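Local coordinates for protein putative glycoside hydrolase (Parabacteroides distasonis ATCC 8503, PDB 3GYC) that is a putative glycoside hydrolase of the cellulase-like family, probably cleaving glycosidic bonds in carbohydrates, at residues 300-314 against 340-354. Sequence-based numbering, arbitrary orientation.
Sequences PLVTTECWGLVDYKD and WVGVATSNFCGPQFA. With EDO (1,2-ethanediol), chain C.
Leu301, Val302 and Thr303 pair in parallel with Trp340, Gly342 and Val343, a beta bulge shifting the register by one after Leu301; Val341 N donates to Leu301 O at 2.8 Å, and Thr303 N to Gly342 O. On the face bearing Leu301 and Thr303, methyl CD1 of Leu301 sits 3.6 Å from the centroid of the Trp340 six-membered ring, only 6° off its normal, a CH-pi contact. The indole N-H of Trp340 reaches Thr303 OG1 in the ring plane (NE1 to OG1 2.9 Å), and the same hydroxyl also bonds His233 O. Were Trp340 an alanine, Leu301 CD1 would probably lose its aromatic platform and Thr303 OG1 its indole donor. After the cis peptide bond between Cys306 and Trp307, one face of the Trp307 indole takes Thr303 CG2 of its own segment near the rim, and its NE1 donates to Ala344 O at 2.9 Å, 27° out of the ring plane. Asn347 bridges the loops: its backbone N binds Cys306 O, while CG, set between N and carbonyl carbon (chi1 57°), lets ND2 meet Val310 O at 3.0 Å in the carbonyl plane. Farther on, Tyr312 CB lies over the Phe348 ring. Helices 276-297 and 321-337 pack on Trp307. The pair closes a right-handed beta-alpha-beta unit, 301-303, 321-337, 340-343, joining the last two strands of a TIM barrel and the loops that follow their C-terminal ends.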
loop_
_atom_site.group_PDB
_atom_site.type_symbol
_atom_site.label_atom_id
_atom_site.label_comp_id
_atom_site.label_asym_id
_atom_site.label_seq_id
_atom_site.Cartn_x
_atom_site.Cartn_y
_atom_site.Cartn_z
ATOM N N PRO A 300 1.421 13.242 -8.484
ATOM C CA PRO A 300 0.181 12.768 -7.886
ATOM C C PRO A 300 0.469 11.913 -6.672
ATOM O O PRO A 300 1.543 11.339 -6.564
ATOM C CB PRO A 300 -0.485 11.954 -8.984
ATOM C CG PRO A 300 0.542 11.682 -9.991
ATOM C CD PRO A 300 1.658 12.671 -9.820
ATOM N N LEU A 301 -0.476 11.872 -5.753
ATOM C CA LEU A 301 -0.339 11.091 -4.551
ATOM C C LEU A 301 -1.317 9.945 -4.477
ATOM O O LEU A 301 -2.468 10.043 -4.925
ATOM C CB LEU A 301 -0.558 11.975 -3.321
ATOM C CG LEU A 301 0.527 12.980 -3.007
ATOM C CD1 LEU A 301 0.154 13.794 -1.760
ATOM C CD2 LEU A 301 1.857 12.264 -2.839
ATOM N N VAL A 302 -0.842 8.842 -3.912
ATOM C CA VAL A 302 -1.695 7.720 -3.574
ATOM C C VAL A 302 -1.348 7.336 -2.127
ATOM O O VAL A 302 -0.193 7.363 -1.744
ATOM C CB VAL A 302 -1.507 6.454 -4.518
ATOM C CG1 VAL A 302 -2.333 5.253 -3.979
ATOM C CG2 VAL A 302 -1.894 6.760 -5.971
ATOM N N THR A 303 -2.340 6.988 -1.317
ATOM C CA THR A 303 -2.105 6.484 0.032
ATOM C C THR A 303 -2.989 5.254 0.198
ATOM O O THR A 303 -4.204 5.337 -0.001
ATOM C CB THR A 303 -2.359 7.559 1.157
ATOM O OG1 THR A 303 -1.353 8.588 1.103
ATOM C CG2 THR A 303 -2.318 6.908 2.574
ATOM N N THR A 304 -2.381 4.089 0.505
ATOM C CA THR A 304 -3.124 2.846 0.716
ATOM C C THR A 304 -2.961 2.313 2.139
ATOM O O THR A 304 -3.638 1.366 2.522
ATOM C CB THR A 304 -2.689 1.734 -0.286
ATOM O OG1 THR A 304 -1.322 1.376 -0.046
ATOM C CG2 THR A 304 -2.890 2.206 -1.752
ATOM N N GLU A 305 -2.096 2.949 2.944
ATOM C CA GLU A 305 -1.867 2.549 4.313
ATOM C C GLU A 305 -2.007 3.809 5.183
ATOM O O GLU A 305 -1.221 4.727 5.091
ATOM C CB GLU A 305 -0.503 1.873 4.436
ATOM C CG GLU A 305 -0.331 0.637 3.502
ATOM C CD GLU A 305 0.769 -0.327 4.012
ATOM O OE1 GLU A 305 0.799 -0.580 5.230
ATOM O OE2 GLU A 305 1.572 -0.868 3.211
ATOM N N CYS A 306 -3.057 3.812 5.997
ATOM C CA CYS A 306 -3.538 4.988 6.666
ATOM C C CYS A 306 -4.759 4.561 7.482
ATOM O O CYS A 306 -5.152 3.380 7.400
ATOM C CB CYS A 306 -3.981 5.949 5.565
ATOM S SG CYS A 306 -5.084 5.053 4.369
ATOM N N TRP A 307 -5.352 5.445 8.300
ATOM C CA TRP A 307 -4.874 6.791 8.612
ATOM C C TRP A 307 -4.657 6.946 10.114
ATOM O O TRP A 307 -4.122 7.966 10.549
ATOM C CB TRP A 307 -5.897 7.895 8.225
ATOM C CG TRP A 307 -6.211 8.041 6.748
ATOM C CD1 TRP A 307 -7.272 7.526 6.108
ATOM C CD2 TRP A 307 -5.463 8.768 5.773
ATOM N NE1 TRP A 307 -7.227 7.838 4.777
ATOM C CE2 TRP A 307 -6.133 8.620 4.550
ATOM C CE3 TRP A 307 -4.288 9.523 5.814
ATOM C CZ2 TRP A 307 -5.671 9.177 3.378
ATOM C CZ3 TRP A 307 -3.830 10.082 4.654
ATOM C CH2 TRP A 307 -4.521 9.901 3.448
ATOM N N GLY A 308 -5.121 5.979 10.911
ATOM C CA GLY A 308 -5.085 6.074 12.394
ATOM C C GLY A 308 -4.027 5.221 13.060
ATOM O O GLY A 308 -2.943 5.699 13.376
ATOM N N LEU A 309 -4.349 3.942 13.263
ATOM C CA LEU A 309 -3.429 2.995 13.853
ATOM C C LEU A 309 -2.833 2.175 12.734
ATOM O O LEU A 309 -3.499 1.887 11.725
ATOM C CB LEU A 309 -4.126 2.094 14.898
ATOM C CG LEU A 309 -3.955 2.534 16.353
ATOM C CD1 LEU A 309 -4.631 3.849 16.653
ATOM C CD2 LEU A 309 -4.436 1.457 17.331
ATOM N N VAL A 310 -1.577 1.777 12.907
ATOM C CA VAL A 310 -0.927 0.954 11.897
ATOM C C VAL A 310 -1.452 -0.512 11.941
ATOM O O VAL A 310 -1.844 -1.072 10.910
ATOM C CB VAL A 310 0.623 0.986 12.048
ATOM C CG1 VAL A 310 1.297 0.135 10.977
ATOM C CG2 VAL A 310 1.100 2.407 11.956
ATOM N N ASP A 311 -1.492 -1.088 13.134
ATOM C CA ASP A 311 -1.926 -2.484 13.349
ATOM C C ASP A 311 -3.214 -2.505 14.183
ATOM O O ASP A 311 -3.332 -1.813 15.196
ATOM C CB ASP A 311 -0.843 -3.229 14.124
ATOM C CG ASP A 311 0.468 -3.362 13.356
ATOM O OD1 ASP A 311 0.428 -3.193 12.142
ATOM O OD2 ASP A 311 1.526 -3.689 13.992
ATOM N N TYR A 312 -4.190 -3.277 13.743
ATOM C CA TYR A 312 -5.440 -3.437 14.456
ATOM C C TYR A 312 -6.061 -4.679 13.923
ATOM O O TYR A 312 -5.666 -5.153 12.877
ATOM C CB TYR A 312 -6.404 -2.265 14.180
ATOM C CG TYR A 312 -7.270 -1.906 15.408
ATOM C CD1 TYR A 312 -6.672 -1.440 16.578
ATOM C CD2 TYR A 312 -8.665 -1.992 15.381
ATOM C CE1 TYR A 312 -7.424 -1.032 17.706
ATOM C CE2 TYR A 312 -9.445 -1.596 16.517
ATOM C CZ TYR A 312 -8.803 -1.129 17.700
ATOM O OH TYR A 312 -9.534 -0.709 18.828
ATOM N N LYS A 313 -7.009 -5.232 14.648
ATOM C CA LYS A 313 -7.665 -6.459 14.211
ATOM C C LYS A 313 -8.949 -6.653 14.988
ATOM O O LYS A 313 -9.160 -6.018 15.999
ATOM C CB LYS A 313 -6.756 -7.689 14.438
ATOM C CG LYS A 313 -6.313 -7.928 15.862
ATOM C CD LYS A 313 -5.169 -8.957 15.917
ATOM C CE LYS A 313 -4.681 -9.243 17.311
ATOM N NZ LYS A 313 -3.581 -10.270 17.315
ATOM N N ASP A 314 -9.805 -7.529 14.478
ATOM C CA ASP A 314 -10.983 -7.972 15.207
ATOM C C ASP A 314 -10.485 -8.719 16.449
ATOM O O ASP A 314 -9.745 -9.690 16.333
ATOM C CB ASP A 314 -11.796 -8.921 14.349
ATOM C CG ASP A 314 -12.440 -8.239 13.157
ATOM O OD1 ASP A 314 -12.742 -7.014 13.220
ATOM O OD2 ASP A 314 -12.696 -8.970 12.155
ATOM N N TRP A 340 -4.428 13.969 -4.266
ATOM C CA TRP A 340 -4.517 12.516 -4.274
ATOM C C TRP A 340 -5.329 11.989 -5.453
ATOM O O TRP A 340 -6.413 12.470 -5.715
ATOM C CB TRP A 340 -5.108 12.005 -2.953
ATOM C CG TRP A 340 -4.105 11.690 -1.849
ATOM C CD1 TRP A 340 -3.634 10.464 -1.559
ATOM C CD2 TRP A 340 -3.530 12.581 -0.885
ATOM N NE1 TRP A 340 -2.772 10.512 -0.518
ATOM C CE2 TRP A 340 -2.690 11.802 -0.067
ATOM C CE3 TRP A 340 -3.627 13.960 -0.638
ATOM C CZ2 TRP A 340 -1.955 12.338 0.970
ATOM C CZ3 TRP A 340 -2.902 14.494 0.408
ATOM C CH2 TRP A 340 -2.065 13.689 1.194
ATOM N N VAL A 341 -4.770 11.034 -6.183
ATOM C CA VAL A 341 -5.453 10.373 -7.302
ATOM C C VAL A 341 -5.986 8.997 -6.888
ATOM O O VAL A 341 -6.829 8.419 -7.568
ATOM C CB VAL A 341 -4.510 10.240 -8.556
ATOM C CG1 VAL A 341 -4.112 11.638 -9.079
ATOM C CG2 VAL A 341 -3.279 9.432 -8.228
ATOM N N GLY A 342 -5.484 8.497 -5.766
ATOM C CA GLY A 342 -5.898 7.241 -5.169
ATOM C C GLY A 342 -5.929 7.404 -3.655
ATOM O O GLY A 342 -4.897 7.656 -3.032
ATOM N N VAL A 343 -7.107 7.252 -3.049
ATOM C CA VAL A 343 -7.251 7.415 -1.620
ATOM C C VAL A 343 -7.910 6.202 -0.987
ATOM O O VAL A 343 -8.878 5.746 -1.512
ATOM C CB VAL A 343 -8.106 8.660 -1.306
ATOM C CG1 VAL A 343 -8.127 8.908 0.215
ATOM C CG2 VAL A 343 -7.599 9.862 -2.059
ATOM N N ALA A 344 -7.307 5.638 0.086
ATOM C CA ALA A 344 -7.856 4.537 0.855
ATOM C C ALA A 344 -8.478 5.155 2.110
ATOM O O ALA A 344 -8.069 6.239 2.530
ATOM C CB ALA A 344 -6.779 3.554 1.262
ATOM N N THR A 345 -9.465 4.481 2.667
ATOM C CA THR A 345 -10.108 4.905 3.908
ATOM C C THR A 345 -9.321 4.313 5.064
ATOM O O THR A 345 -9.272 4.913 6.141
ATOM C CB THR A 345 -11.573 4.452 3.970
ATOM O OG1 THR A 345 -11.622 3.032 3.810
ATOM C CG2 THR A 345 -12.404 5.165 2.887
ATOM N N SER A 346 -8.699 3.151 4.845
ATOM C CA SER A 346 -7.775 2.558 5.838
ATOM C C SER A 346 -7.060 1.332 5.302
ATOM O O SER A 346 -7.488 0.787 4.285
ATOM C CB SER A 346 -8.520 2.144 7.116
ATOM O OG SER A 346 -9.187 0.907 6.971
ATOM N N ASN A 347 -6.035 0.848 6.030
ATOM C CA ASN A 347 -5.384 -0.414 5.703
ATOM C C ASN A 347 -6.091 -1.649 6.339
ATOM O O ASN A 347 -5.474 -2.692 6.452
ATOM C CB ASN A 347 -3.855 -0.437 5.966
ATOM C CG ASN A 347 -3.453 -0.101 7.427
ATOM O OD1 ASN A 347 -3.795 0.908 7.912
ATOM N ND2 ASN A 347 -2.647 -0.930 8.055
ATOM N N PHE A 348 -7.374 -1.507 6.719
ATOM C CA PHE A 348 -8.177 -2.594 7.281
ATOM C C PHE A 348 -9.400 -2.799 6.397
ATOM O O PHE A 348 -10.399 -3.356 6.838
ATOM C CB PHE A 348 -8.586 -2.273 8.733
ATOM C CG PHE A 348 -7.429 -1.845 9.577
ATOM C CD1 PHE A 348 -6.411 -2.722 9.862
ATOM C CD2 PHE A 348 -7.327 -0.560 10.068
ATOM C CE1 PHE A 348 -5.311 -2.317 10.595
ATOM C CE2 PHE A 348 -6.231 -0.149 10.785
ATOM C CZ PHE A 348 -5.230 -1.047 11.072
ATOM N N CYS A 349 -9.289 -2.329 5.157
ATOM C CA CYS A 349 -10.378 -2.302 4.247
ATOM C C CYS A 349 -10.477 -3.609 3.437
ATOM O O CYS A 349 -10.365 -3.612 2.201
ATOM C CB CYS A 349 -10.219 -1.105 3.337
ATOM S SG CYS A 349 -11.735 -0.711 2.495
ATOM N N GLY A 350 -10.784 -4.675 4.150
ATOM C CA GLY A 350 -10.920 -6.002 3.570
ATOM C C GLY A 350 -11.776 -6.911 4.429
ATOM O O GLY A 350 -11.997 -6.634 5.604
ATOM N N PRO A 351 -12.197 -8.054 3.863
ATOM C CA PRO A 351 -13.167 -8.915 4.517
ATOM C C PRO A 351 -12.714 -9.627 5.807
ATOM O O PRO A 351 -13.573 -10.013 6.604
ATOM C CB PRO A 351 -13.589 -9.870 3.391
ATOM C CG PRO A 351 -12.519 -9.816 2.407
ATOM C CD PRO A 351 -11.949 -8.467 2.461
ATOM N N GLN A 352 -11.420 -9.697 6.093
ATOM C CA GLN A 352 -10.982 -10.271 7.358
ATOM C C GLN A 352 -11.028 -9.299 8.556
ATOM O O GLN A 352 -10.716 -9.692 9.665
ATOM C CB GLN A 352 -9.569 -10.881 7.248
ATOM C CG GLN A 352 -8.347 -9.911 7.240
ATOM C CD GLN A 352 -7.998 -9.263 5.922
ATOM O OE1 GLN A 352 -8.868 -8.791 5.139
ATOM N NE2 GLN A 352 -6.687 -9.227 5.648
ATOM N N PHE A 353 -11.351 -8.026 8.323
ATOM C CA PHE A 353 -11.475 -7.026 9.393
ATOM C C PHE A 353 -12.965 -6.728 9.440
ATOM O O PHE A 353 -13.429 -5.718 8.922
ATOM C CB PHE A 353 -10.619 -5.788 9.104
ATOM C CG PHE A 353 -9.169 -6.087 8.973
ATOM C CD1 PHE A 353 -8.410 -6.375 10.109
ATOM C CD2 PHE A 353 -8.540 -6.101 7.712
ATOM C CE1 PHE A 353 -7.063 -6.657 10.005
ATOM C CE2 PHE A 353 -7.195 -6.396 7.593
ATOM C CZ PHE A 353 -6.454 -6.676 8.745
ATOM N N ALA A 354 -13.719 -7.671 10.025
ATOM C CA ALA A 354 -15.165 -7.599 10.063
ATOM C C ALA A 354 -15.657 -6.267 10.633
ATOM O O ALA A 354 -16.631 -5.669 10.120
ATOM C CB ALA A 354 -15.749 -8.795 10.863
HETATM C C1 EDO C . -12.334 -11.429 12.062
HETATM O O1 EDO C . -13.029 -11.972 13.244
HETATM C C2 EDO C . -11.635 -12.446 11.165
HETATM O O2 EDO C . -10.193 -12.410 11.251
HETATM O O HOH W 1 -6.013 0.268 1.995
HETATM O O HOH W 2 -0.406 -2.585 6.657
HETATM O O HOH W 3 -9.304 -9.010 12.003
#